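Packaging protein UL32 (Human herpesvirus 8 type M, PDB 6XF9) probably directs newly made capsids to nuclear replication compartments for cleavage and packaging of viral DNA, and forms a zinc-binding pentameric ring. Local coordinates at residues D[70-84]-D[398-412]. Residues are numbered along the deposited sequence; the frame is centred on the assembly and turned at random.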
loop_
_atom_site.group_PDB
_atom_site.type_symbol
_atom_site.label_atom_id
_atom_site.label_comp_id
_atom_site.label_asym_id
_atom_site.label_seq_id
_atom_site.Cartn_x
_atom_site.Cartn_y
_atom_site.Cartn_z
ATOM N N GLY D 70 -38.471 23.854 41.995
ATOM C CA GLY D 70 -38.410 24.572 40.758
ATOM C C GLY D 70 -37.008 24.667 40.268
ATOM O O GLY D 70 -36.796 25.319 39.297
ATOM N N PHE D 71 -36.054 24.135 41.014
ATOM C CA PHE D 71 -34.693 24.102 40.594
ATOM C C PHE D 71 -34.616 23.192 39.432
ATOM O O PHE D 71 -33.977 23.478 38.473
ATOM C CB PHE D 71 -33.830 23.493 41.648
ATOM C CG PHE D 71 -32.442 23.182 41.195
ATOM C CD1 PHE D 71 -31.565 24.176 40.904
ATOM C CD2 PHE D 71 -32.021 21.901 41.095
ATOM C CE1 PHE D 71 -30.293 23.893 40.515
ATOM C CE2 PHE D 71 -30.753 21.606 40.711
ATOM C CZ PHE D 71 -29.890 22.602 40.421
ATOM N N PHE D 72 -35.316 22.090 39.502
ATOM C CA PHE D 72 -35.172 21.174 38.384
ATOM C C PHE D 72 -35.767 21.761 37.117
ATOM O O PHE D 72 -35.343 21.403 36.014
ATOM C CB PHE D 72 -35.888 19.874 38.700
ATOM C CG PHE D 72 -35.301 19.114 39.840
ATOM C CD1 PHE D 72 -34.166 18.342 39.667
ATOM C CD2 PHE D 72 -35.888 19.176 41.104
ATOM C CE1 PHE D 72 -33.635 17.618 40.721
ATOM C CE2 PHE D 72 -35.354 18.458 42.179
ATOM C CZ PHE D 72 -34.223 17.677 41.986
ATOM N N GLU D 73 -36.761 22.640 37.251
ATOM C CA GLU D 73 -37.355 23.277 36.085
ATOM C C GLU D 73 -36.556 24.477 35.613
ATOM O O GLU D 73 -36.584 24.794 34.420
ATOM C CB GLU D 73 -38.784 23.724 36.367
ATOM C CG GLU D 73 -39.778 22.614 36.584
ATOM C CD GLU D 73 -41.150 23.163 36.957
ATOM O OE1 GLU D 73 -42.160 22.470 36.662
ATOM O OE2 GLU D 73 -41.220 24.310 37.479
ATOM N N ASP D 74 -35.859 25.176 36.507
ATOM C CA ASP D 74 -35.066 26.293 36.002
ATOM C C ASP D 74 -33.790 25.795 35.347
ATOM O O ASP D 74 -33.353 26.346 34.330
ATOM C CB ASP D 74 -34.738 27.295 37.116
ATOM C CG ASP D 74 -35.968 28.023 37.636
ATOM O OD1 ASP D 74 -36.766 28.551 36.815
ATOM O OD2 ASP D 74 -36.100 28.097 38.879
ATOM N N TYR D 75 -33.174 24.763 35.924
ATOM C CA TYR D 75 -32.015 24.159 35.283
ATOM C C TYR D 75 -32.406 23.568 33.936
ATOM O O TYR D 75 -31.665 23.697 32.956
ATOM C CB TYR D 75 -31.386 23.115 36.206
ATOM C CG TYR D 75 -30.313 22.262 35.575
ATOM C CD1 TYR D 75 -29.114 22.812 35.114
ATOM C CD2 TYR D 75 -30.481 20.895 35.471
ATOM C CE1 TYR D 75 -28.127 21.997 34.529
ATOM C CE2 TYR D 75 -29.515 20.086 34.903
ATOM C CZ TYR D 75 -28.343 20.625 34.430
ATOM O OH TYR D 75 -27.403 19.754 33.869
ATOM N N ALA D 76 -33.576 22.927 33.862
ATOM C CA ALA D 76 -34.029 22.359 32.596
ATOM C C ALA D 76 -34.322 23.426 31.550
ATOM O O ALA D 76 -34.284 23.126 30.352
ATOM C CB ALA D 76 -35.257 21.485 32.807
ATOM N N CYS D 77 -34.661 24.656 31.951
ATOM C CA CYS D 77 -34.815 25.714 30.949
ATOM C C CYS D 77 -33.477 26.124 30.376
ATOM O O CYS D 77 -33.345 26.318 29.162
ATOM C CB CYS D 77 -35.499 26.935 31.535
ATOM S SG CYS D 77 -37.222 26.741 31.593
ATOM N N LEU D 78 -32.484 26.311 31.248
ATOM C CA LEU D 78 -31.128 26.594 30.794
ATOM C C LEU D 78 -30.662 25.536 29.808
ATOM O O LEU D 78 -30.164 25.855 28.721
ATOM C CB LEU D 78 -30.188 26.640 31.990
ATOM C CG LEU D 78 -28.737 26.852 31.611
ATOM C CD1 LEU D 78 -28.592 28.066 30.730
ATOM C CD2 LEU D 78 -27.875 26.923 32.855
ATOM N N CYS D 79 -30.850 24.260 30.157
ATOM C CA CYS D 79 -30.481 23.189 29.244
ATOM C C CYS D 79 -31.196 23.325 27.897
ATOM O O CYS D 79 -30.561 23.255 26.843
ATOM C CB CYS D 79 -30.761 21.840 29.895
ATOM S SG CYS D 79 -29.677 21.547 31.303
ATOM N N PHE D 80 -32.503 23.565 27.900
ATOM C CA PHE D 80 -33.213 23.684 26.627
ATOM C C PHE D 80 -32.622 24.797 25.773
ATOM O O PHE D 80 -32.500 24.655 24.553
ATOM C CB PHE D 80 -34.699 23.933 26.879
ATOM C CG PHE D 80 -35.539 23.945 25.642
ATOM C CD1 PHE D 80 -35.992 22.768 25.084
ATOM C CD2 PHE D 80 -35.902 25.130 25.060
ATOM C CE1 PHE D 80 -36.782 22.778 23.942
ATOM C CE2 PHE D 80 -36.697 25.153 23.922
ATOM C CZ PHE D 80 -37.137 23.977 23.361
ATOM N N PHE D 81 -32.263 25.919 26.395
ATOM C CA PHE D 81 -31.708 27.037 25.644
ATOM C C PHE D 81 -30.367 26.674 25.036
ATOM O O PHE D 81 -30.096 26.985 23.871
ATOM C CB PHE D 81 -31.564 28.257 26.559
ATOM C CG PHE D 81 -32.776 29.148 26.577
ATOM C CD1 PHE D 81 -34.025 28.640 26.897
ATOM C CD2 PHE D 81 -32.650 30.510 26.337
ATOM C CE1 PHE D 81 -35.138 29.454 26.915
ATOM C CE2 PHE D 81 -33.769 31.330 26.364
ATOM C CZ PHE D 81 -35.013 30.793 26.658
ATOM N N CYS D 82 -29.517 26.007 25.810
ATOM C CA CYS D 82 -28.209 25.612 25.300
ATOM C C CYS D 82 -28.354 24.688 24.099
ATOM O O CYS D 82 -27.659 24.848 23.094
ATOM C CB CYS D 82 -27.428 24.923 26.411
ATOM S SG CYS D 82 -26.920 26.026 27.738
ATOM N N LEU D 83 -29.274 23.729 24.188
ATOM C CA LEU D 83 -29.550 22.804 23.100
ATOM C C LEU D 83 -29.880 23.536 21.806
ATOM O O LEU D 83 -29.608 23.026 20.712
ATOM C CB LEU D 83 -30.703 21.898 23.521
ATOM C CG LEU D 83 -31.085 20.739 22.627
ATOM C CD1 LEU D 83 -29.850 19.901 22.419
ATOM C CD2 LEU D 83 -32.202 19.927 23.277
ATOM N N TYR D 84 -30.463 24.730 21.908
ATOM C CA TYR D 84 -30.856 25.528 20.755
ATOM C C TYR D 84 -29.987 26.769 20.610
ATOM O O TYR D 84 -30.395 27.760 20.010
ATOM C CB TYR D 84 -32.337 25.893 20.845
ATOM C CG TYR D 84 -33.197 24.710 20.549
ATOM C CD1 TYR D 84 -33.509 23.807 21.527
ATOM C CD2 TYR D 84 -33.642 24.456 19.270
ATOM C CE1 TYR D 84 -34.280 22.684 21.237
ATOM C CE2 TYR D 84 -34.402 23.348 18.980
ATOM C CZ TYR D 84 -34.705 22.472 19.966
ATOM O OH TYR D 84 -35.457 21.365 19.688
ATOM N N ARG D 398 -41.591 24.030 30.617
ATOM C CA ARG D 398 -40.741 23.665 31.744
ATOM C C ARG D 398 -41.097 22.302 32.304
ATOM O O ARG D 398 -40.213 21.542 32.707
ATOM C CB ARG D 398 -40.839 24.720 32.832
ATOM C CG ARG D 398 -40.450 26.090 32.362
ATOM C CD ARG D 398 -40.675 27.137 33.438
ATOM N NE ARG D 398 -40.441 26.651 34.802
ATOM C CZ ARG D 398 -39.769 27.334 35.728
ATOM N NH1 ARG D 398 -39.225 28.512 35.431
ATOM N NH2 ARG D 398 -39.619 26.828 36.946
ATOM N N ALA D 399 -42.390 22.012 32.425
ATOM C CA ALA D 399 -42.811 20.702 32.908
ATOM C C ALA D 399 -42.303 19.607 31.986
ATOM O O ALA D 399 -41.822 18.564 32.442
ATOM C CB ALA D 399 -44.332 20.652 32.998
ATOM N N SER D 400 -42.386 19.842 30.678
ATOM C CA SER D 400 -41.943 18.842 29.721
ATOM C C SER D 400 -40.433 18.672 29.815
ATOM O O SER D 400 -39.925 17.546 29.932
ATOM C CB SER D 400 -42.365 19.279 28.318
ATOM O OG SER D 400 -42.188 18.254 27.357
ATOM N N ALA D 401 -39.706 19.796 29.832
ATOM C CA ALA D 401 -38.245 19.775 29.857
ATOM C C ALA D 401 -37.716 19.228 31.174
ATOM O O ALA D 401 -36.670 18.569 31.195
ATOM C CB ALA D 401 -37.687 21.174 29.618
ATOM N N ALA D 402 -38.369 19.555 32.298
ATOM C CA ALA D 402 -37.959 18.946 33.561
ATOM C C ALA D 402 -38.280 17.452 33.611
ATOM O O ALA D 402 -37.504 16.681 34.185
ATOM C CB ALA D 402 -38.612 19.675 34.731
ATOM N N ALA D 403 -39.374 17.011 32.970
ATOM C CA ALA D 403 -39.662 15.583 32.808
ATOM C C ALA D 403 -38.785 14.918 31.759
ATOM O O ALA D 403 -38.915 13.709 31.536
ATOM C CB ALA D 403 -41.121 15.373 32.423
ATOM N N GLY D 404 -37.886 15.674 31.135
ATOM C CA GLY D 404 -36.937 15.166 30.172
ATOM C C GLY D 404 -37.438 14.988 28.755
ATOM O O GLY D 404 -36.677 14.486 27.916
ATOM N N GLN D 405 -38.669 15.406 28.438
ATOM C CA GLN D 405 -39.208 15.076 27.119
ATOM C C GLN D 405 -38.625 15.935 25.998
ATOM O O GLN D 405 -38.603 15.491 24.836
ATOM C CB GLN D 405 -40.729 15.206 27.095
ATOM C CG GLN D 405 -41.461 14.236 27.975
ATOM C CD GLN D 405 -41.068 12.822 27.696
ATOM O OE1 GLN D 405 -40.813 12.451 26.545
ATOM N NE2 GLN D 405 -41.008 12.005 28.748
ATOM N N LEU D 406 -38.179 17.158 26.295
ATOM C CA LEU D 406 -37.737 18.046 25.230
ATOM C C LEU D 406 -36.226 18.048 25.052
ATOM O O LEU D 406 -35.716 18.821 24.227
ATOM C CB LEU D 406 -38.199 19.483 25.484
ATOM C CG LEU D 406 -39.621 19.927 25.166
ATOM C CD1 LEU D 406 -39.888 21.177 25.971
ATOM C CD2 LEU D 406 -39.812 20.211 23.716
ATOM N N LEU D 407 -35.495 17.218 25.801
ATOM C CA LEU D 407 -34.042 17.278 25.788
ATOM C C LEU D 407 -33.419 16.053 25.145
ATOM O O LEU D 407 -32.204 15.865 25.241
ATOM C CB LEU D 407 -33.498 17.454 27.205
ATOM C CG LEU D 407 -33.958 18.748 27.877
ATOM C CD1 LEU D 407 -33.327 18.931 29.237
ATOM C CD2 LEU D 407 -33.701 19.959 26.988
ATOM N N ASP D 408 -34.238 15.258 24.473
ATOM C CA ASP D 408 -33.763 14.107 23.726
ATOM C C ASP D 408 -32.905 14.508 22.512
ATOM O O ASP D 408 -31.916 13.844 22.198
ATOM C CB ASP D 408 -34.940 13.241 23.270
ATOM C CG ASP D 408 -35.757 12.710 24.431
ATOM O OD1 ASP D 408 -35.406 13.007 25.592
ATOM O OD2 ASP D 408 -36.751 11.995 24.182
ATOM N N ALA D 409 -33.292 15.593 21.838
ATOM C CA ALA D 409 -32.632 16.024 20.609
ATOM C C ALA D 409 -33.118 17.408 20.201
ATOM O O ALA D 409 -34.291 17.744 20.360
ATOM C CB ALA D 409 -32.883 15.055 19.453
ATOM N N ASN D 410 -32.201 18.180 19.627
ATOM C CA ASN D 410 -32.525 19.452 19.006
ATOM C C ASN D 410 -33.236 19.134 17.705
ATOM O O ASN D 410 -32.691 18.407 16.872
ATOM C CB ASN D 410 -31.225 20.244 18.797
ATOM C CG ASN D 410 -31.389 21.491 17.926
ATOM O OD1 ASN D 410 -32.097 21.475 16.924
ATOM N ND2 ASN D 410 -30.706 22.576 18.300
ATOM N N THR D 411 -34.489 19.582 17.553
ATOM C CA THR D 411 -35.233 19.143 16.377
ATOM C C THR D 411 -34.832 19.874 15.107
ATOM O O THR D 411 -35.354 19.539 14.039
ATOM C CB THR D 411 -36.746 19.292 16.585
ATOM O OG1 THR D 411 -37.097 20.683 16.645
ATOM C CG2 THR D 411 -37.154 18.605 17.870
ATOM N N LEU D 412 -33.957 20.878 15.191
ATOM C CA LEU D 412 -33.456 21.539 13.991
ATOM C C LEU D 412 -32.260 20.809 13.391
ATOM O O LEU D 412 -32.221 20.567 12.179
ATOM C CB LEU D 412 -33.087 22.991 14.318
ATOM C CG LEU D 412 -34.247 23.945 14.628
ATOM C CD1 LEU D 412 -33.758 25.292 15.153
ATOM C CD2 LEU D 412 -35.093 24.140 13.386
#
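Ala76 is the small bump on helix 71-83 that meets the last turn of helix 391-402. Ala76 CB lies 4.0 Å from Ala401 CB and also rests on Ala402 N. Helices 71-83 and 398-402 cross here at 87°, their axes 8.3 Å apart; methyl groups meet at the crossing. Arg398 reaches over the flank of helix 71-83, with Arg398 CG 3.4 Å from Cys77 SG. A bend at chi3 (34°) turns its guanidinium toward two acids. Arg398 forms salt bridges with both: the hydrogen bond from Arg398 NH2 to Glu73 OE2 (3.0 Å) is nearly straight, that from Arg398 NH1 to Asp74 OD1 weak. Both carboxylates stand nearly perpendicular to the guanidinium plane. Helix 391-402 ends in a Schellman motif at Gly404, and the chain then runs along helix 71-83. Leu407 fills the hollow between Cys79, Phe80 and Leu83, with Leu407 CD2 3.8 Å from Phe80 CA. Leu406 CB meets the Phe80 ring obliquely. Beyond, the Asn410 amide stacks on one face of the Tyr84 ring, the planes 25° apart. Asn410 ND2 donates to Leu83 O (2.7 Å) and also to Val379 O. Asn410 OD1 closes an Asx turn with Leu412 N. Thr411 N donates to Tyr84 OH (2.9 Å).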